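Side-chain contacts in conserved hypothetical protein (Agrobacterium tumefaciens, PDB 2FEX), which is of unknown function but belongs to the DJ-1/PfpI family, whose fold is shared with class I glutamine amidotransferases: residues A18-A23 with E164-L169; A22-R25 with E31-H34; A102-L107 with V150-G155. All blocks are in the same frame, centred on the assembly; numbering follows the deposited sequence. Where two conformers were deposited one is given.

Contact 1 (A18-A23 with E164-L169); sequences ALLAAA and EILKSL
L20 meets I165 and L166 where two helices of the DJ-1/PfpI alpha/beta sandwich lie side by side on one face of the central sheet. Helix 18-27 follows the first strand. Helix 158-168 follows strand 150-153. The contact is apolar throughout, and no hydrogen bond crosses it.

The first group of contacts is between L20 and I165. The two side chains cross at about a right angle and touch through their methyls. L20 CD1 lies 3.8 Å from I165 CG2. The other branch, L20 CD2, lies 4.1 Å from I165 CD1. The leucine thus spans both arms of the isoleucine. Its CG is anti to the backbone N (chi1 171°), which carries the fork out from helix 18-27 toward the neighbouring helix. L20 was modelled in two conformers, and the distances hold for one of them.

The second group is between L20 and L166. These side chains run past each other in opposite directions. L20 CD1 is shared here: it also packs beside the branch point of L166, with L166 CG at 4.0 Å.

The surroundings complete a buried core. V68 of strand 66-69 touches both L20 and I165, so the sheet forms the floor beneath them. I165 also rests on A98 of strand 96-100. L166 reaches L28 and L180. On helix 18-27, A18, L19 and A22 pack against D14 and W15 of the second subunit, so the same helix serves the core and the dimer interface. The L166 side of the contact ends at its CD2 methyl, 4.0 Å from L20 CD1.

Contact 2 (A22-R25 with E31-H34); sequences AAAR and EIVH
I32 and R25 meet through torsions that turn the two side chains to different tasks. I32 has CG1 anti to its carbonyl carbon (chi1 -57°), and this arm reaches across to helix 18-27. R25 has CG anti to the backbone N (chi1 177°) and stays extended as far as NE. The base of the chain, chiefly CB, packs on I32, while the polar end is carried onward. The two segments belong to a beta-alpha-beta unit made of strand 3-7, helix 18-27 and strand 31-36. A short turn links the helix to the strand, and the backbones of A24 and V30 are hydrogen-bonded there.

The apolar part is small. R25 CB lies 3.7 Å from I32 CG1. A24 CB touches the end of the same arm, with I32 CD1 at 4.3 Å. I32 also packs on I4 and I6 of the neighbouring strand 3-7.

The polar part runs through a water. R25 NE donates to it, and so does the backbone N of I32. The water sits at the edge of the guanidinium, in its plane. It links the arginine to the strand where no direct bond does.

The far end of R25 belongs to the dimer. Its NH1 is hydrogen-bonded to M45 O of the second subunit, and I32 packs on G46 of that subunit. E31 turns away from the helix, and its OE2 forms a salt bridge outside this contact, with R3 NH2 of strand 3-7. The water itself stands 3.2 Å from R25 NE and 3.0 Å from I32 N.

Contact 3 (A102-L107 with V150-G155); sequences AAASAL and VVTAAG
A104 and L107 face T152 across the layer between helix 102-109 and the sheet of the DJ-1/PfpI alpha/beta sandwich. The helix segment crosses strand 150-153 at 136° between N-to-C directions, with the axes 7.9 Å apart at closest approach. A104, with only a methyl, faces the strand at the point of closest CA approach, A104 to T152, consistent with the short spacing.

The conformation of T152 sorts its two branches. OG1 stands between the backbone N and the carbonyl carbon (chi1 51°). CG2 is then anti to the carbonyl carbon. The methyl serves the helix: T152 CG2 lies 4.3 Å from A104 CB and 4.4 Å from L107 CD1. The hydroxyl serves a loop instead, since T152 OG1 is hydrogen-bonded to T119 N.

L107 has CG anti to its carbonyl carbon (chi1 -72°), and its CD1 comes down beside the threonine methyl. It also packs on V97 of strand 96-100. V151, between V150 and T152, points to the other face of the sheet and packs on F161 and E164 of helix 158-168.

The start of helix 102-109 overlaps a G99-C101-A103 pattern, consistent with the strand-to-helix turn called the nucleophile elbow in this superfamily. The backbone of A153 is hydrogen-bonded to the backbones of G99 and C101, which ties the strand to that turn. S105 OG is hydrogen-bonded to H126 ND1. The CB of A153 points away from the helix, yet its backbone comes close: A153 O lies 3.8 Å from A104 CB.

Overall arrangement
All three contacts are buried, and they fall on both faces of one central sheet. Contacts 1 and 2 share helix 18-27. They touch where A21 O packs on I32 CG1, and both reach the second subunit. Contact 1 is purely apolar and joins two helices. Contact 2 lies farther from the chain centre, is partly polar, and adds a water and an arginine at the dimer interface. Contact 3 sits nearest the chain centre, beside the presumed elbow, and packs an alanine and a leucine against a threonine methyl. V151 connects it through the sheet to contact 1 by touching E164 and I165. Contacts 2 and 3 do not touch; their centres are about 19 Å apart.

Contact 1 (A18-A23 with E164-L169)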
loop_
_atom_site.group_PDB
_atom_site.type_symbol
_atom_site.label_atom_id
_atom_site.label_comp_id
_atom_site.label_asym_id
_atom_site.label_seq_id
_atom_site.Cartn_x
_atom_site.Cartn_y
_atom_site.Cartn_z
ATOM N N ALA A 18 -3.143 0.240 -3.118
ATOM C CA ALA A 18 -3.553 0.171 -1.725
ATOM C C ALA A 18 -4.408 1.327 -1.229
ATOM O O ALA A 18 -5.486 1.150 -0.617
ATOM C CB ALA A 18 -2.241 0.082 -0.826
ATOM N N LEU A 19 -3.917 2.536 -1.461
ATOM C CA LEU A 19 -4.689 3.709 -1.053
ATOM C C LEU A 19 -6.064 3.789 -1.762
ATOM O O LEU A 19 -7.072 4.073 -1.118
ATOM C CB LEU A 19 -3.827 4.951 -1.276
ATOM C CG LEU A 19 -4.524 6.213 -0.839
ATOM C CD1 LEU A 19 -4.856 6.165 0.723
ATOM C CD2 LEU A 19 -3.523 7.382 -1.091
ATOM N N LEU A 20 -6.072 3.533 -3.075
ATOM C CA LEU A 20 -7.324 3.566 -3.812
ATOM C C LEU A 20 -8.309 2.552 -3.237
ATOM O O LEU A 20 -9.467 2.919 -2.975
ATOM C CB LEU A 20 -7.120 3.283 -5.298
ATOM C CG LEU A 20 -8.516 3.119 -5.919
ATOM C CD1 LEU A 20 -9.138 4.468 -6.187
ATOM C CD2 LEU A 20 -8.552 2.187 -7.130
ATOM N N ALA A 21 -7.876 1.297 -3.094
ATOM C CA ALA A 21 -8.823 0.281 -2.632
ATOM C C ALA A 21 -9.314 0.584 -1.229
ATOM O O ALA A 21 -10.514 0.506 -0.941
ATOM C CB ALA A 21 -8.185 -1.122 -2.696
ATOM N N ALA A 22 -8.379 0.939 -0.330
ATOM C CA ALA A 22 -8.774 1.142 1.073
ATOM C C ALA A 22 -9.745 2.325 1.212
ATOM O O ALA A 22 -10.734 2.235 1.953
ATOM C CB ALA A 22 -7.522 1.390 1.911
ATOM N N ALA A 23 -9.449 3.451 0.541
ATOM C CA ALA A 23 -10.297 4.653 0.674
ATOM C C ALA A 23 -11.647 4.417 -0.003
ATOM O O ALA A 23 -12.689 4.696 0.589
ATOM C CB ALA A 23 -9.602 5.850 0.046
ATOM N N GLU A 164 -6.999 10.477 -9.394
ATOM C CA GLU A 164 -7.510 10.597 -10.784
ATOM C C GLU A 164 -8.562 9.508 -11.086
ATOM O O GLU A 164 -9.511 9.757 -11.839
ATOM C CB GLU A 164 -6.383 10.546 -11.816
ATOM C CG GLU A 164 -5.453 11.762 -11.767
ATOM C CD GLU A 164 -6.154 13.091 -12.163
ATOM O OE1 GLU A 164 -7.311 13.108 -12.704
ATOM O OE2 GLU A 164 -5.535 14.151 -11.906
ATOM N N ILE A 165 -8.408 8.321 -10.472
ATOM C CA ILE A 165 -9.400 7.254 -10.646
ATOM C C ILE A 165 -10.700 7.701 -10.021
ATOM O O ILE A 165 -11.785 7.621 -10.661
ATOM C CB ILE A 165 -8.916 5.948 -9.997
ATOM C CG1 ILE A 165 -7.745 5.415 -10.860
ATOM C CG2 ILE A 165 -10.038 4.901 -9.862
ATOM C CD1 ILE A 165 -6.875 4.338 -10.199
ATOM N N LEU A 166 -10.605 8.218 -8.792
ATOM C CA LEU A 166 -11.803 8.716 -8.123
ATOM C C LEU A 166 -12.475 9.878 -8.863
ATOM O O LEU A 166 -13.689 9.876 -8.991
ATOM C CB LEU A 166 -11.490 9.123 -6.696
ATOM C CG LEU A 166 -11.114 7.926 -5.806
ATOM C CD1 LEU A 166 -10.737 8.476 -4.463
ATOM C CD2 LEU A 166 -12.266 6.864 -5.746
ATOM N N LYS A 167 -11.685 10.818 -9.364
ATOM C CA LYS A 167 -12.263 11.915 -10.157
ATOM C C LYS A 167 -12.981 11.392 -11.397
ATOM O O LYS A 167 -14.102 11.844 -11.696
ATOM C CB LYS A 167 -11.194 12.920 -10.582
ATOM C CG LYS A 167 -10.653 13.749 -9.384
ATOM C CD LYS A 167 -9.634 14.751 -9.927
ATOM C CE LYS A 167 -9.333 15.808 -8.864
ATOM N NZ LYS A 167 -8.384 16.873 -9.345
ATOM N N SER A 168 -12.341 10.466 -12.127
ATOM C CA SER A 168 -12.956 9.868 -13.339
ATOM C C SER A 168 -14.336 9.274 -13.041
ATOM O O SER A 168 -15.286 9.373 -13.865
ATOM C CB SER A 168 -12.068 8.789 -13.958
ATOM O OG SER A 168 -12.717 8.170 -15.073
ATOM N N LEU A 169 -14.462 8.670 -11.861
ATOM C CA LEU A 169 -15.698 8.028 -11.431
ATOM C C LEU A 169 -16.719 8.972 -10.765
ATOM O O LEU A 169 -17.802 8.511 -10.338
ATOM C CB LEU A 169 -15.365 6.826 -10.519
ATOM C CG LEU A 169 -14.600 5.682 -11.208
ATOM C CD1 LEU A 169 -14.099 4.663 -10.178
ATOM C CD2 LEU A 169 -15.531 4.976 -12.215
#

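Contact 2 (A22-R25 with E31-H34)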
loop_
_atom_site.group_PDB
_atom_site.type_symbol
_atom_site.label_atom_id
_atom_site.label_comp_id
_atom_site.label_asym_id
_atom_site.label_seq_id
_atom_site.Cartn_x
_atom_site.Cartn_y
_atom_site.Cartn_z
ATOM N N ALA A 22 -8.379 0.939 -0.330
ATOM C CA ALA A 22 -8.774 1.142 1.073
ATOM C C ALA A 22 -9.745 2.325 1.212
ATOM O O ALA A 22 -10.734 2.235 1.953
ATOM C CB ALA A 22 -7.522 1.390 1.911
ATOM N N ALA A 23 -9.449 3.451 0.541
ATOM C CA ALA A 23 -10.297 4.653 0.674
ATOM C C ALA A 23 -11.647 4.417 -0.003
ATOM O O ALA A 23 -12.689 4.696 0.589
ATOM C CB ALA A 23 -9.602 5.850 0.046
ATOM N N ALA A 24 -11.606 3.871 -1.223
ATOM C CA ALA A 24 -12.843 3.608 -1.973
ATOM C C ALA A 24 -13.785 2.686 -1.195
ATOM O O ALA A 24 -14.940 3.011 -1.008
ATOM C CB ALA A 24 -12.598 3.095 -3.386
ATOM N N ARG A 25 -13.250 1.596 -0.648
ATOM C CA ARG A 25 -14.081 0.569 -0.065
ATOM C C ARG A 25 -14.527 0.987 1.351
ATOM O O ARG A 25 -15.669 0.790 1.756
ATOM C CB ARG A 25 -13.326 -0.767 -0.040
ATOM C CG ARG A 25 -14.131 -1.881 0.634
ATOM C CD ARG A 25 -13.414 -3.236 0.416
ATOM N NE ARG A 25 -14.098 -4.377 1.043
ATOM C CZ ARG A 25 -13.900 -4.827 2.288
ATOM N NH1 ARG A 25 -13.075 -4.204 3.118
ATOM N NH2 ARG A 25 -14.559 -5.907 2.742
ATOM N N GLU A 31 -17.600 -0.930 -4.147
ATOM C CA GLU A 31 -17.328 -2.363 -4.050
ATOM C C GLU A 31 -16.040 -2.653 -4.821
ATOM O O GLU A 31 -15.885 -2.182 -5.934
ATOM C CB GLU A 31 -18.462 -3.189 -4.661
ATOM C CG GLU A 31 -18.309 -4.686 -4.425
ATOM C CD GLU A 31 -19.326 -5.503 -5.194
ATOM O OE1 GLU A 31 -20.415 -4.948 -5.533
ATOM O OE2 GLU A 31 -19.010 -6.682 -5.464
ATOM N N ILE A 32 -15.137 -3.391 -4.202
ATOM C CA ILE A 32 -13.853 -3.716 -4.863
ATOM C C ILE A 32 -13.882 -5.185 -5.185
ATOM O O ILE A 32 -14.150 -6.027 -4.261
ATOM C CB ILE A 32 -12.630 -3.401 -3.935
ATOM C CG1 ILE A 32 -12.616 -1.938 -3.503
ATOM C CG2 ILE A 32 -11.315 -3.723 -4.633
ATOM C CD1 ILE A 32 -12.372 -0.970 -4.670
ATOM N N VAL A 33 -13.594 -5.500 -6.446
ATOM C CA VAL A 33 -13.441 -6.885 -6.888
ATOM C C VAL A 33 -11.955 -7.097 -7.205
ATOM O O VAL A 33 -11.437 -6.482 -8.112
ATOM C CB VAL A 33 -14.259 -7.131 -8.175
ATOM C CG1 VAL A 33 -14.072 -8.579 -8.705
ATOM C CG2 VAL A 33 -15.763 -6.800 -7.892
ATOM N N HIS A 34 -11.302 -8.013 -6.492
ATOM C CA HIS A 34 -9.919 -8.322 -6.798
ATOM C C HIS A 34 -9.906 -9.571 -7.687
ATOM O O HIS A 34 -10.614 -10.551 -7.403
ATOM C CB HIS A 34 -9.096 -8.600 -5.514
ATOM C CG HIS A 34 -8.703 -7.333 -4.817
ATOM N ND1 HIS A 34 -9.393 -6.878 -3.715
ATOM C CD2 HIS A 34 -7.716 -6.440 -5.062
ATOM C CE1 HIS A 34 -8.857 -5.731 -3.323
ATOM N NE2 HIS A 34 -7.836 -5.438 -4.117
HETATM O O HOH W 1 -15.972 -4.500 -1.597
#

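Contact 3 (A102-L107 with V150-G155)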
loop_
_atom_site.group_PDB
_atom_site.type_symbol
_atom_site.label_atom_id
_atom_site.label_comp_id
_atom_site.label_asym_id
_atom_site.label_seq_id
_atom_site.Cartn_x
_atom_site.Cartn_y
_atom_site.Cartn_z
ATOM N N ALA A 102 4.756 -0.489 -14.075
ATOM C CA ALA A 102 4.941 -1.415 -15.231
ATOM C C ALA A 102 3.629 -1.676 -15.951
ATOM O O ALA A 102 3.606 -1.955 -17.188
ATOM C CB ALA A 102 5.609 -2.749 -14.791
ATOM N N ALA A 103 2.517 -1.589 -15.199
ATOM C CA ALA A 103 1.203 -1.801 -15.848
ATOM C C ALA A 103 0.832 -0.672 -16.809
ATOM O O ALA A 103 0.045 -0.889 -17.734
ATOM C CB ALA A 103 0.087 -2.039 -14.775
ATOM N N ALA A 104 1.345 0.529 -16.559
ATOM C CA ALA A 104 1.101 1.615 -17.533
ATOM C C ALA A 104 1.765 1.290 -18.861
ATOM O O ALA A 104 1.171 1.514 -19.904
ATOM C CB ALA A 104 1.623 2.986 -17.008
ATOM N N SER A 105 2.980 0.754 -18.838
ATOM C CA SER A 105 3.647 0.392 -20.107
ATOM C C SER A 105 2.926 -0.811 -20.749
ATOM O O SER A 105 2.786 -0.856 -21.966
ATOM C CB SER A 105 5.120 0.078 -19.833
ATOM O OG SER A 105 5.780 1.286 -19.377
ATOM N N ALA A 106 2.464 -1.751 -19.929
ATOM C CA ALA A 106 1.661 -2.832 -20.485
ATOM C C ALA A 106 0.406 -2.306 -21.198
ATOM O O ALA A 106 0.068 -2.813 -22.302
ATOM C CB ALA A 106 1.311 -3.855 -19.374
ATOM N N LEU A 107 -0.273 -1.279 -20.627
ATOM C CA LEU A 107 -1.409 -0.657 -21.324
ATOM C C LEU A 107 -0.956 -0.053 -22.655
ATOM O O LEU A 107 -1.639 -0.188 -23.649
ATOM C CB LEU A 107 -2.037 0.446 -20.484
ATOM C CG LEU A 107 -2.838 -0.034 -19.283
ATOM C CD1 LEU A 107 -3.494 1.196 -18.696
ATOM C CD2 LEU A 107 -3.960 -1.072 -19.720
ATOM N N VAL A 150 -8.707 7.006 -19.689
ATOM C CA VAL A 150 -7.542 6.215 -19.333
ATOM C C VAL A 150 -6.723 7.013 -18.318
ATOM O O VAL A 150 -6.364 8.181 -18.537
ATOM C CB VAL A 150 -6.664 5.958 -20.613
ATOM C CG1 VAL A 150 -5.329 5.236 -20.252
ATOM C CG2 VAL A 150 -7.464 5.139 -21.651
ATOM N N VAL A 151 -6.418 6.377 -17.199
ATOM C CA VAL A 151 -5.593 6.998 -16.177
ATOM C C VAL A 151 -4.252 6.229 -16.128
ATOM O O VAL A 151 -4.222 4.986 -16.084
ATOM C CB VAL A 151 -6.276 6.914 -14.792
ATOM C CG1 VAL A 151 -5.286 7.367 -13.673
ATOM C CG2 VAL A 151 -7.539 7.858 -14.798
ATOM N N THR A 152 -3.148 6.964 -16.126
ATOM C CA THR A 152 -1.837 6.358 -16.039
ATOM C C THR A 152 -0.978 7.105 -14.998
ATOM O O THR A 152 -1.226 8.258 -14.690
ATOM C CB THR A 152 -1.117 6.337 -17.427
ATOM O OG1 THR A 152 -1.164 7.664 -17.982
ATOM C CG2 THR A 152 -1.803 5.279 -18.366
ATOM N N ALA A 153 0.022 6.395 -14.464
ATOM C CA ALA A 153 0.955 6.957 -13.482
ATOM C C ALA A 153 2.197 6.121 -13.402
ATOM O O ALA A 153 2.206 4.936 -13.766
ATOM C CB ALA A 153 0.286 6.957 -12.112
ATOM N N ALA A 154 3.250 6.777 -12.898
ATOM C CA ALA A 154 4.491 6.077 -12.569
ATOM C C ALA A 154 4.211 5.385 -11.205
ATOM O O ALA A 154 3.316 5.834 -10.432
ATOM C CB ALA A 154 5.571 7.104 -12.420
ATOM N N GLY A 155 5.026 4.387 -10.899
ATOM C CA GLY A 155 4.940 3.714 -9.610
ATOM C C GLY A 155 5.188 4.662 -8.440
ATOM O O GLY A 155 4.731 4.388 -7.334
#